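Local coordinates for DegV family protein (Streptococcus agalactiae, PDB 3LUP), which binds a long-chain fatty acid, captured here as elaidic acid, and may take part in lipid transport or fatty acid metabolism, at residues 76-79 against 80-84; 238-241 against 242-246; 45-48 against 49-52; 219-222 against 223-227. All blocks are in the same frame, centred on the assembly; numbering follows the deposited sequence.

Interaction 1: residues 76-79 against 80-84; sequences LCQL and EKEGY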
loop_
_atom_site.group_PDB
_atom_site.type_symbol
_atom_site.label_atom_id
_atom_site.label_comp_id
_atom_site.label_asym_id
_atom_site.label_seq_id
_atom_site.Cartn_x
_atom_site.Cartn_y
_atom_site.Cartn_z
ATOM N N LEU A 76 18.883 -10.002 4.297
ATOM C CA LEU A 76 18.876 -10.373 5.693
ATOM C C LEU A 76 20.268 -10.757 6.160
ATOM O O LEU A 76 20.728 -10.304 7.210
ATOM C CB LEU A 76 17.888 -11.512 5.947
ATOM C CG LEU A 76 16.403 -11.140 5.970
ATOM C CD1 LEU A 76 15.599 -12.333 6.391
ATOM C CD2 LEU A 76 16.137 -10.000 6.915
ATOM N N CYS A 77 20.936 -11.584 5.367
ATOM C CA CYS A 77 22.296 -12.010 5.654
ATOM C C CYS A 77 23.242 -10.805 5.698
ATOM O O CYS A 77 24.023 -10.659 6.640
ATOM C CB CYS A 77 22.742 -13.043 4.616
ATOM S SG CYS A 77 24.459 -13.546 4.762
ATOM N N GLN A 78 23.142 -9.938 4.687
ATOM C CA GLN A 78 23.911 -8.684 4.611
ATOM C C GLN A 78 23.719 -7.769 5.837
ATOM O O GLN A 78 24.678 -7.186 6.349
ATOM C CB GLN A 78 23.582 -7.935 3.304
ATOM C CG GLN A 78 24.601 -6.877 2.891
ATOM C CD GLN A 78 26.054 -7.407 2.849
ATOM O OE1 GLN A 78 26.304 -8.544 2.437
ATOM N NE2 GLN A 78 27.012 -6.569 3.266
ATOM N N LEU A 79 22.484 -7.655 6.307
ATOM C CA LEU A 79 22.185 -6.848 7.487
ATOM C C LEU A 79 22.846 -7.421 8.746
ATOM O O LEU A 79 23.418 -6.678 9.549
ATOM C CB LEU A 79 20.664 -6.696 7.668
ATOM C CG LEU A 79 19.935 -5.896 6.574
ATOM C CD1 LEU A 79 18.455 -6.199 6.535
ATOM C CD2 LEU A 79 20.153 -4.424 6.748
ATOM N N GLU A 80 22.781 -8.745 8.888
ATOM C CA GLU A 80 23.415 -9.457 9.996
ATOM C C GLU A 80 24.901 -9.148 10.094
ATOM O O GLU A 80 25.403 -8.901 11.188
ATOM C CB GLU A 80 23.194 -10.962 9.848
ATOM C CG GLU A 80 23.776 -11.857 10.947
ATOM C CD GLU A 80 23.412 -13.337 10.731
ATOM O OE1 GLU A 80 22.219 -13.643 10.441
ATOM O OE2 GLU A 80 24.315 -14.201 10.841
ATOM N N LYS A 81 25.600 -9.166 8.958
ATOM C CA LYS A 81 27.032 -8.845 8.952
ATOM C C LYS A 81 27.334 -7.340 8.895
ATOM O O LYS A 81 28.446 -6.910 9.166
ATOM C CB LYS A 81 27.806 -9.647 7.900
ATOM C CG LYS A 81 27.247 -9.646 6.502
ATOM C CD LYS A 81 27.781 -10.856 5.730
ATOM C CE LYS A 81 27.809 -10.577 4.233
ATOM N NZ LYS A 81 27.926 -11.815 3.395
ATOM N N GLU A 82 26.329 -6.541 8.579
ATOM C CA GLU A 82 26.486 -5.104 8.659
ATOM C C GLU A 82 26.297 -4.639 10.122
ATOM O O GLU A 82 26.414 -3.440 10.420
ATOM C CB GLU A 82 25.525 -4.415 7.679
ATOM C CG GLU A 82 26.236 -3.491 6.721
ATOM C CD GLU A 82 25.553 -3.346 5.361
ATOM O OE1 GLU A 82 24.319 -3.089 5.308
ATOM O OE2 GLU A 82 26.273 -3.465 4.336
ATOM N N GLY A 83 26.024 -5.594 11.024
ATOM C CA GLY A 83 25.870 -5.321 12.458
ATOM C C GLY A 83 24.474 -5.020 13.012
ATOM O O GLY A 83 24.329 -4.738 14.206
ATOM N N TYR A 84 23.438 -5.075 12.175
ATOM C CA TYR A 84 22.066 -4.877 12.652
ATOM C C TYR A 84 21.629 -5.985 13.605
ATOM O O TYR A 84 22.002 -7.138 13.418
ATOM C CB TYR A 84 21.097 -4.837 11.483
ATOM C CG TYR A 84 21.140 -3.584 10.650
ATOM C CD1 TYR A 84 20.274 -2.525 10.915
ATOM C CD2 TYR A 84 22.036 -3.463 9.575
ATOM C CE1 TYR A 84 20.293 -1.371 10.135
ATOM C CE2 TYR A 84 22.072 -2.317 8.792
ATOM C CZ TYR A 84 21.199 -1.279 9.078
ATOM O OH TYR A 84 21.217 -0.143 8.310
#
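With CG of L79 set anti to its carbonyl carbon (chi1 -66°) and CG of Y84 placed the same way (chi1 -73°), the two side chains converge as the chain leaves helix 69-81. The branch that touches is CD2 of L79. It lies over one face of the Y84 ring, displaced toward the rim, 3.5 Å from Y84 CE2, in a CH-pi contact whose methyl-to-centroid direction is 27° off the ring normal. The carbonyl oxygen L79 O meets the same ring at its edge, in plane, 3.5 Å from Y84 CD2.

The turn itself is a Schellman motif. G83 takes a positive phi, and Y84 N then donates to L79 O at 3.1 Å, the bond that swings the tyrosine back against the last helical turn. One turn earlier, E80 N and K81 N keep the regular helical bonds to L76 O and C77 O.

On the outer side, the bent chain of Q78 carries its amide across the side chains of K81 and E82. NE2 of Q78 makes a long, weak but nearly straight hydrogen bond to OE2 of E82 at 3.4 Å, the amide and carboxylate planes steeply inclined, while OE1 of Q78 packs against CE of K81.

Strands 6-11 and 26-29 back the apolar side, where L79 touches A7, I9 and Y27, and the Y84 hydroxyl bonds to D25 and Y27. The chemistry thus divides: a buried aliphatic-aromatic contact and a backbone cap define the helix end, whereas the polar pairing at the surface probably adds little to its hold.

Interaction 2: residues 238-241 against 242-246; sequences RAQD and KAEQL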
loop_
_atom_site.group_PDB
_atom_site.type_symbol
_atom_site.label_atom_id
_atom_site.label_comp_id
_atom_site.label_asym_id
_atom_site.label_seq_id
_atom_site.Cartn_x
_atom_site.Cartn_y
_atom_site.Cartn_z
ATOM N N ARG A 238 -3.435 8.723 -12.114
ATOM C CA ARG A 238 -3.781 9.697 -13.170
ATOM C C ARG A 238 -5.268 10.090 -13.124
ATOM O O ARG A 238 -5.982 10.010 -14.123
ATOM C CB ARG A 238 -3.376 9.184 -14.566
ATOM C CG ARG A 238 -1.884 8.900 -14.736
ATOM C CD ARG A 238 -1.243 9.839 -15.720
ATOM N NE ARG A 238 0.179 9.540 -15.911
ATOM C CZ ARG A 238 0.729 9.146 -17.061
ATOM N NH1 ARG A 238 -0.017 8.982 -18.152
ATOM N NH2 ARG A 238 2.036 8.906 -17.115
ATOM N N ALA A 239 -5.717 10.491 -11.936
ATOM C CA ALA A 239 -7.091 10.936 -11.693
ATOM C C ALA A 239 -7.028 12.216 -10.864
ATOM O O ALA A 239 -7.731 12.374 -9.865
ATOM C CB ALA A 239 -7.905 9.849 -10.979
ATOM N N GLN A 240 -6.145 13.111 -11.306
ATOM C CA GLN A 240 -5.968 14.456 -10.759
ATOM C C GLN A 240 -7.262 15.129 -10.298
ATOM O O GLN A 240 -7.367 15.560 -9.149
ATOM C CB GLN A 240 -5.310 15.335 -11.824
ATOM C CG GLN A 240 -4.757 16.644 -11.296
ATOM C CD GLN A 240 -3.688 16.416 -10.250
ATOM O OE1 GLN A 240 -2.961 15.414 -10.293
ATOM N NE2 GLN A 240 -3.595 17.331 -9.289
ATOM N N ASP A 241 -8.228 15.219 -11.213
ATOM C CA ASP A 241 -9.496 15.877 -10.955
ATOM C C ASP A 241 -10.341 15.187 -9.885
ATOM O O ASP A 241 -10.972 15.871 -9.077
ATOM C CB ASP A 241 -10.288 16.019 -12.252
ATOM C CG ASP A 241 -9.812 17.185 -13.098
ATOM O OD1 ASP A 241 -9.037 18.027 -12.574
ATOM O OD2 ASP A 241 -10.215 17.272 -14.286
ATOM N N LYS A 242 -10.350 13.853 -9.884
ATOM C CA LYS A 242 -11.094 13.090 -8.879
ATOM C C LYS A 242 -10.475 13.287 -7.485
ATOM O O LYS A 242 -11.190 13.323 -6.475
ATOM C CB LYS A 242 -11.211 11.586 -9.230
ATOM C CG LYS A 242 -11.536 11.230 -10.721
ATOM C CD LYS A 242 -12.369 9.924 -10.936
ATOM C CE LYS A 242 -11.886 8.744 -10.068
ATOM N NZ LYS A 242 -12.632 7.415 -10.131
ATOM N N ALA A 243 -9.151 13.443 -7.434
ATOM C CA ALA A 243 -8.428 13.650 -6.172
ATOM C C ALA A 243 -8.568 15.078 -5.620
ATOM O O ALA A 243 -8.726 15.264 -4.417
ATOM C CB ALA A 243 -6.954 13.255 -6.324
ATOM N N GLU A 244 -8.501 16.077 -6.501
ATOM C CA GLU A 244 -8.717 17.476 -6.112
ATOM C C GLU A 244 -10.141 17.678 -5.627
ATOM O O GLU A 244 -10.381 18.406 -4.676
ATOM C CB GLU A 244 -8.456 18.417 -7.278
ATOM C CG GLU A 244 -6.996 18.547 -7.667
ATOM C CD GLU A 244 -6.777 19.580 -8.781
ATOM O OE1 GLU A 244 -7.775 19.980 -9.450
ATOM O OE2 GLU A 244 -5.602 19.988 -8.991
ATOM N N GLN A 245 -11.079 17.023 -6.302
ATOM C CA GLN A 245 -12.470 16.989 -5.884
ATOM C C GLN A 245 -12.591 16.456 -4.462
ATOM O O GLN A 245 -13.123 17.136 -3.587
ATOM C CB GLN A 245 -13.285 16.130 -6.853
ATOM C CG GLN A 245 -14.662 15.720 -6.353
ATOM C CD GLN A 245 -15.622 16.878 -6.202
ATOM O OE1 GLN A 245 -15.353 17.993 -6.636
ATOM N NE2 GLN A 245 -16.757 16.614 -5.585
ATOM N N LEU A 246 -12.088 15.242 -4.233
ATOM C CA LEU A 246 -12.144 14.634 -2.913
ATOM C C LEU A 246 -11.419 15.493 -1.886
ATOM O O LEU A 246 -11.872 15.613 -0.748
ATOM C CB LEU A 246 -11.566 13.222 -2.937
ATOM C CG LEU A 246 -11.558 12.412 -1.631
ATOM C CD1 LEU A 246 -12.903 12.398 -0.838
ATOM C CD2 LEU A 246 -11.053 10.991 -1.940
#
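Backbone hydrogen bonds join A239, Q240 and D241 to the first turns of helix 240-252. A243 N donates to A239 O at 3.0 Å, nearly in line with the carbonyl, and E244 N and Q245 N continue the pattern to Q240 O and D241 O.

Among the polar side chains, NE2 of Q240 reaches OE2 of E244 one turn on, in a weak bond of 3.3 Å. The glutamine chain is bent at chi2 (61°), which turns its amide forward along the helix, toward E244, and the amide stands almost perpendicular to the carboxylate, at 85°. A second carboxylate lies near: OD1 of D241 is 3.9 Å from OE1 of E244, a like-charge approach that would be expected to cost some energy.

The apolar contact is small. CB of A239 meets CG of K242 at 3.9 Å, so the lysine's aliphatic base lies against the alanine while its ammonium group goes on to a weak bond with G275 O.

A239 occupies the N-cap position, its own N bonded to H236 ND1, and A243 packs on I234 and H236. This is the start of the helix in a beta-alpha-beta unit, with strand 230-236 leading in and strand 259-263 following.

Interaction 3: residues 45-48 against 49-52; sequences NLTL and DQYY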
loop_
_atom_site.group_PDB
_atom_site.type_symbol
_atom_site.label_atom_id
_atom_site.label_comp_id
_atom_site.label_asym_id
_atom_site.label_seq_id
_atom_site.Cartn_x
_atom_site.Cartn_y
_atom_site.Cartn_z
ATOM N N ASN A 45 14.031 0.266 -15.415
ATOM C CA ASN A 45 13.734 -0.428 -16.647
ATOM C C ASN A 45 12.473 0.151 -17.269
ATOM O O ASN A 45 12.115 -0.170 -18.406
ATOM C CB ASN A 45 13.481 -1.886 -16.254
ATOM C CG ASN A 45 13.479 -2.830 -17.428
ATOM O OD1 ASN A 45 12.945 -3.939 -17.328
ATOM N ND2 ASN A 45 14.077 -2.409 -18.545
ATOM N N LEU A 46 11.802 1.004 -16.501
ATOM C CA LEU A 46 10.472 1.495 -16.828
ATOM C C LEU A 46 10.147 2.746 -16.018
ATOM O O LEU A 46 10.178 2.725 -14.782
ATOM C CB LEU A 46 9.430 0.408 -16.540
ATOM C CG LEU A 46 7.951 0.786 -16.681
ATOM C CD1 LEU A 46 7.449 0.553 -18.091
ATOM C CD2 LEU A 46 7.111 0.008 -15.704
ATOM N N THR A 47 9.842 3.833 -16.722
ATOM C CA THR A 47 9.341 5.054 -16.078
ATOM C C THR A 47 7.815 4.998 -15.959
ATOM O O THR A 47 7.163 4.172 -16.620
ATOM C CB THR A 47 9.739 6.346 -16.842
ATOM O OG1 THR A 47 8.895 6.516 -17.990
ATOM C CG2 THR A 47 11.204 6.312 -17.253
ATOM N N LEU A 48 7.243 5.879 -15.132
ATOM C CA LEU A 48 5.789 5.919 -14.987
ATOM C C LEU A 48 5.100 6.310 -16.301
ATOM O O LEU A 48 4.023 5.791 -16.604
ATOM C CB LEU A 48 5.328 6.794 -13.800
ATOM C CG LEU A 48 3.844 6.605 -13.377
ATOM C CD1 LEU A 48 3.566 5.239 -12.700
ATOM C CD2 LEU A 48 3.269 7.743 -12.529
ATOM N N ASP A 49 5.730 7.180 -17.097
ATOM C CA ASP A 49 5.141 7.603 -18.372
ATOM C C ASP A 49 5.176 6.505 -19.417
ATOM O O ASP A 49 4.227 6.343 -20.184
ATOM C CB ASP A 49 5.784 8.884 -18.890
ATOM C CG ASP A 49 5.011 10.122 -18.474
ATOM O OD1 ASP A 49 3.957 10.427 -19.100
ATOM O OD2 ASP A 49 5.455 10.791 -17.516
ATOM N N GLN A 50 6.263 5.737 -19.431
ATOM C CA GLN A 50 6.382 4.592 -20.335
ATOM C C GLN A 50 5.348 3.547 -19.957
ATOM O O GLN A 50 4.785 2.884 -20.842
ATOM C CB GLN A 50 7.774 3.958 -20.269
ATOM C CG GLN A 50 8.839 4.575 -21.178
ATOM C CD GLN A 50 10.187 3.848 -21.067
ATOM O OE1 GLN A 50 10.347 2.940 -20.254
ATOM N NE2 GLN A 50 11.149 4.248 -21.883
ATOM N N TYR A 51 5.109 3.417 -18.643
ATOM C CA TYR A 51 4.175 2.442 -18.107
ATOM C C TYR A 51 2.784 2.621 -18.657
ATOM O O TYR A 51 2.180 1.663 -19.141
ATOM C CB TYR A 51 4.075 2.510 -16.586
ATOM C CG TYR A 51 2.939 1.640 -16.097
ATOM C CD1 TYR A 51 3.106 0.266 -15.953
ATOM C CD2 TYR A 51 1.680 2.177 -15.846
ATOM C CE1 TYR A 51 2.071 -0.547 -15.541
ATOM C CE2 TYR A 51 0.635 1.377 -15.428
ATOM C CZ TYR A 51 0.838 0.013 -15.270
ATOM O OH TYR A 51 -0.205 -0.789 -14.857
ATOM N N TYR A 52 2.266 3.843 -18.546
ATOM C CA TYR A 52 0.917 4.155 -19.015
ATOM C C TYR A 52 0.780 4.066 -20.529
ATOM O O TYR A 52 -0.263 3.657 -21.042
ATOM C CB TYR A 52 0.474 5.526 -18.506
ATOM C CG TYR A 52 0.003 5.497 -17.076
ATOM C CD1 TYR A 52 -1.246 4.956 -16.742
ATOM C CD2 TYR A 52 0.792 6.016 -16.056
ATOM C CE1 TYR A 52 -1.694 4.919 -15.413
ATOM C CE2 TYR A 52 0.359 5.999 -14.727
ATOM C CZ TYR A 52 -0.882 5.440 -14.408
ATOM O OH TYR A 52 -1.305 5.420 -13.096
#
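T47 meets Q50 through its hydroxyl: OG1 accepts from Q50 N at 3.1 Å in a fairly straight bond (164°). This is the N-cap bond of helix 48-57, and it occupies an amide of the first turn that has no helical carbonyl before it. With chi1 at 78°, OG1 sits between the backbone N and the carbonyl carbon and faces that amide. T47 O, in turn, takes Y51 N at 3.0 Å, and L48 O takes Y52 N.

Two leucines pack against the tyrosines, each in its own way. CD2 of L46 comes to the edge of the Y51 ring, near its plane, 4.0 Å from CD1, while the other methyl of L46, CD1, rests 3.7 Å from Y51 N. L48 and Y52 instead run side by side in the same direction, with CG of L48 3.8 Å from CE2 of Y52. The two tyrosine rings meet as well: CD2 of Y51 lies 3.8 Å above the plane of the Y52 ring, over its centre.

Further out, the Y51 hydroxyl is bonded to T270 OG1, which fixes the far end of that ring. Strand 33-34 supports L46 and Y51 through I33, whereas helix 266-272 meets both tyrosines at A269, so the start of helix 48-57 is in contact with both that strand and that helix.

Interaction 4: residues 219-222 against 223-227; sequences EIVK and EMTAD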
loop_
_atom_site.group_PDB
_atom_site.type_symbol
_atom_site.label_atom_id
_atom_site.label_comp_id
_atom_site.label_asym_id
_atom_site.label_seq_id
_atom_site.Cartn_x
_atom_site.Cartn_y
_atom_site.Cartn_z
ATOM N N GLU A 219 -17.369 11.418 3.268
ATOM C CA GLU A 219 -18.133 11.090 4.472
ATOM C C GLU A 219 -17.494 9.954 5.268
ATOM O O GLU A 219 -17.480 9.983 6.507
ATOM C CB GLU A 219 -19.581 10.764 4.130
ATOM C CG GLU A 219 -20.413 11.995 3.792
ATOM C CD GLU A 219 -21.670 11.660 3.001
ATOM O OE1 GLU A 219 -22.112 10.484 3.037
ATOM O OE2 GLU A 219 -22.218 12.572 2.335
ATOM N N ILE A 220 -16.939 8.980 4.549
ATOM C CA ILE A 220 -16.324 7.808 5.163
ATOM C C ILE A 220 -15.069 8.191 5.930
ATOM O O ILE A 220 -14.848 7.700 7.037
ATOM C CB ILE A 220 -16.009 6.717 4.123
ATOM C CG1 ILE A 220 -17.303 6.077 3.613
ATOM C CG2 ILE A 220 -15.157 5.639 4.739
ATOM C CD1 ILE A 220 -17.127 5.115 2.465
ATOM N N VAL A 221 -14.259 9.073 5.347
ATOM C CA VAL A 221 -13.080 9.629 6.033
ATOM C C VAL A 221 -13.457 10.253 7.386
ATOM O O VAL A 221 -12.744 10.086 8.382
ATOM C CB VAL A 221 -12.377 10.723 5.186
ATOM C CG1 VAL A 221 -11.255 11.377 5.974
ATOM C CG2 VAL A 221 -11.830 10.157 3.900
ATOM N N LYS A 222 -14.590 10.955 7.408
ATOM C CA LYS A 222 -15.009 11.680 8.587
ATOM C C LYS A 222 -15.395 10.701 9.684
ATOM O O LYS A 222 -15.138 10.959 10.876
ATOM C CB LYS A 222 -16.175 12.610 8.257
ATOM C CG LYS A 222 -16.379 13.759 9.242
ATOM C CD LYS A 222 -17.454 14.735 8.742
ATOM C CE LYS A 222 -17.322 16.130 9.421
ATOM N NZ LYS A 222 -18.395 17.115 9.016
ATOM N N GLU A 223 -16.004 9.583 9.270
ATOM C CA GLU A 223 -16.392 8.516 10.191
ATOM C C GLU A 223 -15.170 7.822 10.742
ATOM O O GLU A 223 -15.008 7.684 11.962
ATOM C CB GLU A 223 -17.251 7.481 9.489
ATOM C CG GLU A 223 -18.648 7.957 9.168
ATOM C CD GLU A 223 -19.569 6.805 8.781
ATOM O OE1 GLU A 223 -19.093 5.633 8.773
ATOM O OE2 GLU A 223 -20.766 7.080 8.499
HETATM N N MSE A 224 -14.311 7.392 9.821
HETATM C CA MSE A 224 -13.133 6.614 10.150
HETATM C C MSE A 224 -12.146 7.345 11.068
HETATM O O MSE A 224 -11.491 6.711 11.897
HETATM C CB MSE A 224 -12.449 6.142 8.858
HETATM C CG MSE A 224 -13.368 5.287 7.990
HETATM SE SE MSE A 224 -13.780 3.505 8.739
HETATM C CE MSE A 224 -15.732 3.551 8.636
ATOM N N THR A 225 -12.051 8.668 10.922
ATOM C CA THR A 225 -11.053 9.456 11.647
ATOM C C THR A 225 -11.580 10.047 12.940
ATOM O O THR A 225 -10.878 10.792 13.624
ATOM C CB THR A 225 -10.462 10.583 10.772
ATOM O OG1 THR A 225 -11.504 11.486 10.376
ATOM C CG2 THR A 225 -9.797 10.004 9.544
ATOM N N ALA A 226 -12.813 9.699 13.284
ATOM C CA ALA A 226 -13.472 10.236 14.484
ATOM C C ALA A 226 -12.797 9.824 15.786
ATOM O O ALA A 226 -12.951 10.501 16.794
ATOM C CB ALA A 226 -14.925 9.817 14.507
ATOM N N ASP A 227 -12.055 8.721 15.759
ATOM C CA ASP A 227 -11.501 8.146 16.986
ATOM C C ASP A 227 -10.049 8.529 17.333
ATOM O O ASP A 227 -9.490 8.012 18.296
ATOM C CB ASP A 227 -11.722 6.621 17.047
ATOM C CG ASP A 227 -11.033 5.875 15.926
ATOM O OD1 ASP A 227 -10.566 6.522 14.967
ATOM O OD2 ASP A 227 -10.967 4.631 16.005
#
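E223 opens the last turn of helix 210-224, its N donating to E219 O at 3.2 Å, while its CG packs against the same carbonyl oxygen.

The selenomethionine M224 follows. Its N bonds to I220 O at 2.9 Å and 170°, and its side chain lies alongside that of I220, pointing the same way, with CG 3.7 Å from I220 CG2. The same side chain also touches E159.

T225 folds back on the helix by both of its donors. Its hydroxyl OG1 donates to V221 O at 2.7 Å, and its backbone N reaches the same oxygen at 3.0 Å; the two arrive from opposite faces of the carbonyl plane, so one acceptor is gripped twice. A chi1 of 61° turns OG1 back to that carbonyl, and CG2 of T225 lies 4.1 Å from V221 CG1. At A226 the methyl CB only skims K222 O, at 3.8 Å.

D227 pairs with K157 and with the Y230 hydroxyl, at the approach to strand 230-236. The inward side of this helix end rests on the mixed sheet: I220 and V221 meet F279 of strand 277-283, and M224 and T225 meet I281 of the same strand, while I220 also touches F161 of strand 159-163.

How the interactions relate
Interactions 2 and 3 are joined directly: R238 NH2 forms a 3.2 Å salt bridge with D49 OD1, and the R238 guanidinium carbon CZ packs 3.3 Å from Y52 CD2, tying the starts of helices 240-252 and 48-57 together. Interaction 4, on helix 210-224, comes within about 5 Å of interaction 2 at the nearest atoms without touching it. Interaction 1 stands apart beside the parallel sheet, its centre about 43 Å from that of interaction 2 and across the chain's centre from it. Bound elaidic acid lies about 10 Å from the side chains of Y51 and V221 and about 12 Å from that of A243.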